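Local coordinates for protein acyl-CoA thioesterase II (Mycobacterium avium subsp. paratuberculosis, PDB 4R9Z) that probably hydrolyses fatty acyl-CoA thioesters to free fatty acid and coenzyme A and has a double hot-dog fold, at residues Ser155-Glu167 with Ala172-Val184. Residues are numbered along the deposited sequence; the frame is centred on the assembly and turned at random.
Sequences SLRWFERRTIETE and ARVPMWWRPDGRV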
loop_
_atom_site.group_PDB
_atom_site.type_symbol
_atom_site.label_atom_id
_atom_site.label_comp_id
_atom_site.label_asym_id
_atom_site.label_seq_id
_atom_site.Cartn_x
_atom_site.Cartn_y
_atom_site.Cartn_z
ATOM N N SER B 155 -6.998 23.033 -3.571
ATOM C CA SER B 155 -6.263 21.908 -3.002
ATOM C C SER B 155 -4.757 21.986 -3.261
ATOM O O SER B 155 -3.968 21.329 -2.579
ATOM C CB SER B 155 -6.815 20.600 -3.556
ATOM O OG SER B 155 -8.048 20.826 -4.214
ATOM N N LEU B 156 -4.367 22.743 -4.281
ATOM C CA LEU B 156 -2.953 22.913 -4.609
ATOM C C LEU B 156 -2.269 24.119 -3.954
ATOM O O LEU B 156 -1.056 24.105 -3.747
ATOM C CB LEU B 156 -2.787 23.000 -6.126
ATOM C CG LEU B 156 -3.356 21.814 -6.909
ATOM C CD1 LEU B 156 -3.033 21.941 -8.390
ATOM C CD2 LEU B 156 -2.837 20.499 -6.353
ATOM N N ARG B 157 -3.040 25.153 -3.623
ATOM C CA ARG B 157 -2.455 26.428 -3.189
ATOM C C ARG B 157 -2.128 26.589 -1.695
ATOM O O ARG B 157 -1.629 27.641 -1.291
ATOM C CB ARG B 157 -3.381 27.577 -3.612
ATOM C CG ARG B 157 -3.482 27.766 -5.122
ATOM C CD ARG B 157 -4.246 29.034 -5.498
ATOM N NE ARG B 157 -5.696 28.845 -5.523
ATOM C CZ ARG B 157 -6.524 29.260 -4.569
ATOM N NH1 ARG B 157 -6.048 29.892 -3.504
ATOM N NH2 ARG B 157 -7.831 29.046 -4.681
ATOM N N TRP B 158 -2.392 25.574 -0.876
ATOM C CA TRP B 158 -2.174 25.722 0.564
ATOM C C TRP B 158 -0.735 25.473 0.999
ATOM O O TRP B 158 -0.433 25.546 2.191
ATOM C CB TRP B 158 -3.094 24.802 1.366
ATOM C CG TRP B 158 -2.990 23.357 1.017
ATOM C CD1 TRP B 158 -3.566 22.733 -0.045
ATOM C CD2 TRP B 158 -2.262 22.348 1.732
ATOM N NE1 TRP B 158 -3.248 21.396 -0.038
ATOM C CE2 TRP B 158 -2.449 21.134 1.042
ATOM C CE3 TRP B 158 -1.472 22.353 2.885
ATOM C CZ2 TRP B 158 -1.877 19.939 1.467
ATOM C CZ3 TRP B 158 -0.903 21.162 3.306
ATOM C CH2 TRP B 158 -1.108 19.972 2.598
ATOM N N PHE B 159 0.146 25.134 0.066
ATOM C CA PHE B 159 1.536 24.887 0.447
ATOM C C PHE B 159 2.542 25.554 -0.491
ATOM O O PHE B 159 2.306 25.665 -1.695
ATOM C CB PHE B 159 1.806 23.380 0.516
ATOM C CG PHE B 159 1.511 22.656 -0.763
ATOM C CD1 PHE B 159 2.482 22.522 -1.739
ATOM C CD2 PHE B 159 0.257 22.119 -0.992
ATOM C CE1 PHE B 159 2.210 21.866 -2.920
ATOM C CE2 PHE B 159 -0.022 21.459 -2.171
ATOM C CZ PHE B 159 0.956 21.330 -3.136
ATOM N N GLU B 160 3.670 25.983 0.070
ATOM C CA GLU B 160 4.779 26.491 -0.732
ATOM C C GLU B 160 5.647 25.328 -1.184
ATOM O O GLU B 160 5.636 24.264 -0.565
ATOM C CB GLU B 160 5.625 27.500 0.054
ATOM C CG GLU B 160 4.866 28.702 0.597
ATOM C CD GLU B 160 5.758 29.633 1.402
ATOM O OE1 GLU B 160 6.707 30.199 0.817
ATOM O OE2 GLU B 160 5.507 29.805 2.616
ATOM N N ARG B 161 6.431 25.540 -2.235
ATOM C CA ARG B 161 7.235 24.458 -2.781
ATOM C C ARG B 161 8.465 24.927 -3.542
ATOM O O ARG B 161 8.412 25.887 -4.308
ATOM C CB ARG B 161 6.378 23.609 -3.714
ATOM C CG ARG B 161 5.536 24.437 -4.665
ATOM C CD ARG B 161 4.565 23.576 -5.438
ATOM N NE ARG B 161 5.256 22.628 -6.304
ATOM C CZ ARG B 161 4.639 21.683 -7.003
ATOM N NH1 ARG B 161 3.320 21.565 -6.933
ATOM N NH2 ARG B 161 5.339 20.858 -7.768
ATOM N N ARG B 162 9.562 24.208 -3.363
ATOM C CA ARG B 162 10.761 24.451 -4.145
ATOM C C ARG B 162 11.160 23.150 -4.819
ATOM O O ARG B 162 11.597 22.211 -4.155
ATOM C CB ARG B 162 11.910 24.948 -3.267
ATOM C CG ARG B 162 11.655 26.242 -2.522
ATOM C CD ARG B 162 11.361 27.397 -3.452
ATOM N NE ARG B 162 10.844 28.539 -2.704
ATOM C CZ ARG B 162 9.645 29.077 -2.890
ATOM N NH1 ARG B 162 8.828 28.591 -3.815
ATOM N NH2 ARG B 162 9.265 30.112 -2.155
ATOM N N THR B 163 11.038 23.092 -6.139
ATOM C CA THR B 163 11.425 21.880 -6.834
ATOM C C THR B 163 12.942 21.944 -7.005
ATOM O O THR B 163 13.475 22.812 -7.695
ATOM C CB THR B 163 10.676 21.715 -8.181
ATOM O OG1 THR B 163 11.292 20.676 -8.951
ATOM C CG2 THR B 163 10.682 23.011 -8.981
ATOM N N ILE B 164 13.627 21.022 -6.339
ATOM C CA ILE B 164 15.079 21.071 -6.200
ATOM C C ILE B 164 15.846 20.719 -7.464
ATOM O O ILE B 164 16.710 21.475 -7.910
ATOM C CB ILE B 164 15.544 20.113 -5.096
ATOM C CG1 ILE B 164 14.910 20.500 -3.763
ATOM C CG2 ILE B 164 17.066 20.087 -5.002
ATOM C CD1 ILE B 164 15.111 19.469 -2.693
ATOM N N GLU B 165 15.520 19.569 -8.041
ATOM C CA GLU B 165 16.249 19.061 -9.194
ATOM C C GLU B 165 15.349 18.150 -10.016
ATOM O O GLU B 165 14.415 17.547 -9.489
ATOM C CB GLU B 165 17.521 18.350 -8.726
ATOM C CG GLU B 165 17.284 17.074 -7.946
ATOM C CD GLU B 165 18.576 16.459 -7.442
ATOM O OE1 GLU B 165 19.605 17.169 -7.419
ATOM O OE2 GLU B 165 18.558 15.274 -7.049
ATOM N N THR B 166 15.630 18.054 -11.311
ATOM C CA THR B 166 14.729 17.356 -12.217
ATOM C C THR B 166 15.401 16.421 -13.211
ATOM O O THR B 166 16.407 16.758 -13.834
ATOM C CB THR B 166 13.882 18.371 -13.013
ATOM O OG1 THR B 166 13.161 19.207 -12.101
ATOM C CG2 THR B 166 12.897 17.664 -13.933
ATOM N N GLU B 167 14.828 15.232 -13.334
ATOM C CA GLU B 167 15.135 14.330 -14.426
ATOM C C GLU B 167 13.808 13.738 -14.896
ATOM O O GLU B 167 12.898 13.536 -14.093
ATOM C CB GLU B 167 16.122 13.251 -13.975
ATOM C CG GLU B 167 15.541 12.249 -13.004
ATOM C CD GLU B 167 16.559 11.235 -12.530
ATOM O OE1 GLU B 167 17.728 11.325 -12.958
ATOM O OE2 GLU B 167 16.187 10.341 -11.739
ATOM N N ALA B 172 12.945 9.026 -12.862
ATOM C CA ALA B 172 12.508 10.424 -12.893
ATOM C C ALA B 172 12.430 11.079 -11.513
ATOM O O ALA B 172 11.415 11.669 -11.167
ATOM C CB ALA B 172 11.154 10.536 -13.598
ATOM N N ARG B 173 13.499 10.988 -10.728
ATOM C CA ARG B 173 13.526 11.647 -9.424
ATOM C C ARG B 173 13.306 13.156 -9.517
ATOM O O ARG B 173 14.065 13.862 -10.181
ATOM C CB ARG B 173 14.853 11.386 -8.715
ATOM C CG ARG B 173 15.022 9.990 -8.175
ATOM C CD ARG B 173 16.247 9.936 -7.285
ATOM N NE ARG B 173 16.142 10.872 -6.168
ATOM C CZ ARG B 173 17.183 11.417 -5.547
ATOM N NH1 ARG B 173 18.419 11.128 -5.940
ATOM N NH2 ARG B 173 16.992 12.257 -4.538
ATOM N N VAL B 174 12.259 13.647 -8.861
ATOM C CA VAL B 174 12.019 15.085 -8.788
ATOM C C VAL B 174 11.725 15.480 -7.339
ATOM O O VAL B 174 10.582 15.766 -6.984
ATOM C CB VAL B 174 10.848 15.533 -9.686
ATOM C CG1 VAL B 174 10.872 17.042 -9.872
ATOM C CG2 VAL B 174 10.900 14.841 -11.035
ATOM N N PRO B 175 12.766 15.501 -6.493
ATOM C CA PRO B 175 12.585 15.835 -5.076
ATOM C C PRO B 175 12.274 17.313 -4.876
ATOM O O PRO B 175 12.693 18.141 -5.685
ATOM C CB PRO B 175 13.934 15.460 -4.458
ATOM C CG PRO B 175 14.899 15.647 -5.577
ATOM C CD PRO B 175 14.167 15.158 -6.794
ATOM N N MET B 176 11.544 17.638 -3.814
ATOM C CA MET B 176 11.107 19.010 -3.599
ATOM C C MET B 176 11.146 19.401 -2.125
ATOM O O MET B 176 11.083 18.546 -1.237
ATOM C CB MET B 176 9.689 19.202 -4.126
ATOM C CG MET B 176 8.635 18.546 -3.253
ATOM S SD MET B 176 6.994 18.515 -3.991
ATOM C CE MET B 176 6.752 20.231 -4.408
ATOM N N TRP B 177 11.254 20.701 -1.878
ATOM C CA TRP B 177 11.029 21.238 -0.546
ATOM C C TRP B 177 9.597 21.728 -0.500
ATOM O O TRP B 177 9.117 22.328 -1.457
ATOM C CB TRP B 177 11.973 22.393 -0.220
ATOM C CG TRP B 177 13.390 22.009 0.032
ATOM C CD1 TRP B 177 14.459 22.234 -0.786
ATOM C CD2 TRP B 177 13.899 21.326 1.180
ATOM N NE1 TRP B 177 15.604 21.742 -0.212
ATOM C CE2 TRP B 177 15.287 21.176 0.995
ATOM C CE3 TRP B 177 13.317 20.829 2.350
ATOM C CZ2 TRP B 177 16.100 20.547 1.932
ATOM C CZ3 TRP B 177 14.125 20.207 3.280
ATOM C CH2 TRP B 177 15.501 20.076 3.067
ATOM N N TRP B 178 8.911 21.487 0.607
ATOM C CA TRP B 178 7.569 22.022 0.755
ATOM C C TRP B 178 7.285 22.360 2.209
ATOM O O TRP B 178 7.852 21.762 3.133
ATOM C CB TRP B 178 6.524 21.033 0.226
ATOM C CG TRP B 178 6.165 19.967 1.205
ATOM C CD1 TRP B 178 6.856 18.817 1.464
ATOM C CD2 TRP B 178 5.029 19.960 2.075
ATOM N NE1 TRP B 178 6.213 18.092 2.438
ATOM C CE2 TRP B 178 5.091 18.773 2.831
ATOM C CE3 TRP B 178 3.964 20.842 2.285
ATOM C CZ2 TRP B 178 4.126 18.446 3.783
ATOM C CZ3 TRP B 178 3.010 20.517 3.228
ATOM C CH2 TRP B 178 3.097 19.327 3.967
ATOM N N ARG B 179 6.421 23.348 2.398
ATOM C CA ARG B 179 5.874 23.653 3.706
ATOM C C ARG B 179 4.484 24.236 3.510
ATOM O O ARG B 179 4.184 24.770 2.441
ATOM C CB ARG B 179 6.779 24.628 4.460
ATOM C CG ARG B 179 6.791 26.033 3.878
ATOM C CD ARG B 179 7.706 26.948 4.675
ATOM N NE ARG B 179 7.816 28.272 4.072
ATOM C CZ ARG B 179 8.428 29.304 4.644
ATOM N NH1 ARG B 179 8.988 29.163 5.838
ATOM N NH2 ARG B 179 8.481 30.473 4.023
ATOM N N PRO B 180 3.625 24.132 4.534
ATOM C CA PRO B 180 2.303 24.749 4.391
ATOM C C PRO B 180 2.414 26.270 4.400
ATOM O O PRO B 180 3.230 26.823 5.142
ATOM C CB PRO B 180 1.529 24.234 5.611
ATOM C CG PRO B 180 2.310 23.054 6.109
ATOM C CD PRO B 180 3.735 23.298 5.741
ATOM N N ASP B 181 1.591 26.933 3.597
ATOM C CA ASP B 181 1.620 28.387 3.512
ATOM C C ASP B 181 0.689 28.985 4.568
ATOM O O ASP B 181 -0.443 29.378 4.269
ATOM C CB ASP B 181 1.224 28.856 2.110
ATOM C CG ASP B 181 1.468 30.342 1.899
ATOM O OD1 ASP B 181 2.332 30.907 2.604
ATOM O OD2 ASP B 181 0.797 30.943 1.034
ATOM N N GLY B 182 1.171 29.044 5.805
ATOM C CA GLY B 182 0.338 29.409 6.937
ATOM C C GLY B 182 0.677 28.560 8.148
ATOM O O GLY B 182 1.480 27.628 8.059
ATOM N N ARG B 183 0.085 28.894 9.291
ATOM C CA ARG B 183 0.399 28.198 10.534
ATOM C C ARG B 183 -0.553 27.019 10.768
ATOM O O ARG B 183 -1.746 27.107 10.473
ATOM C CB ARG B 183 0.338 29.176 11.710
ATOM C CG ARG B 183 0.784 28.592 13.042
ATOM C CD ARG B 183 2.265 28.236 12.987
ATOM N NE ARG B 183 3.091 29.434 12.841
ATOM C CZ ARG B 183 4.386 29.501 13.134
ATOM N NH1 ARG B 183 5.026 28.432 13.591
ATOM N NH2 ARG B 183 5.044 30.641 12.965
ATOM N N VAL B 184 -0.009 25.906 11.259
ATOM C CA VAL B 184 -0.806 24.710 11.529
ATOM C C VAL B 184 -0.993 24.494 13.036
ATOM O O VAL B 184 -0.038 24.619 13.803
ATOM C CB VAL B 184 -0.148 23.458 10.894
ATOM C CG1 VAL B 184 -0.895 22.181 11.269
ATOM C CG2 VAL B 184 -0.073 23.613 9.381
#
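E160 and R179 face each other as a hydrogen-bonded pair in the antiparallel hairpin of strands 159-163 and 176-180, and their side chains run alongside one another in the same direction. In E160, CB lies near the carbonyl O of R179, and CG, turned anti to the carbonyl carbon (chi1 -57°), passes D181 CB and OD1. The chain then extends, bringing CD beside R179 NE and OE2 into a salt bridge with that nitrogen at 3.1 Å. With an N-H...O angle of 127° the hydrogen bond within this salt bridge is weak; the carboxylate and guanidinium planes are turned 52° apart. E160 OE2 also sits 3.4 Å from D181 OD1, while OE1 has R162 NH2 as a long ionic partner.

Backbone bonds fix the register: E160 and R179 exchange N-H and C=O, as do R162 and W177, whose R162 N to W177 O bond is 2.7 Å. I164 N continues the pairing to P175 O at 3.1 Å. I164 CD1 then rests over one face of the W177 indole, 3.4 Å from its NE1, whose hydrogen bond goes to P130 O. On the side bearing R161, T163, M176 and W178, M176 CE lies over one face of the R161 guanidinium, 3.4 Å from NE. The W158 and W178 rings meet obliquely through their CZ3 atoms at 4.0 Å, near helix 188-201. Past the strands, E167 OE2 accepts a hydrogen bond from R173 N through its anti lone pair, at 2.9 Å.

Strand 176-180 continues the antiparallel pairing onto strand 236-246, placing this hairpin at the margin of the C-terminal hot-dog unit. The charge pattern implies that R179 and, more distantly, R162 probably offset the repulsion between the E160 and D181 carboxylates.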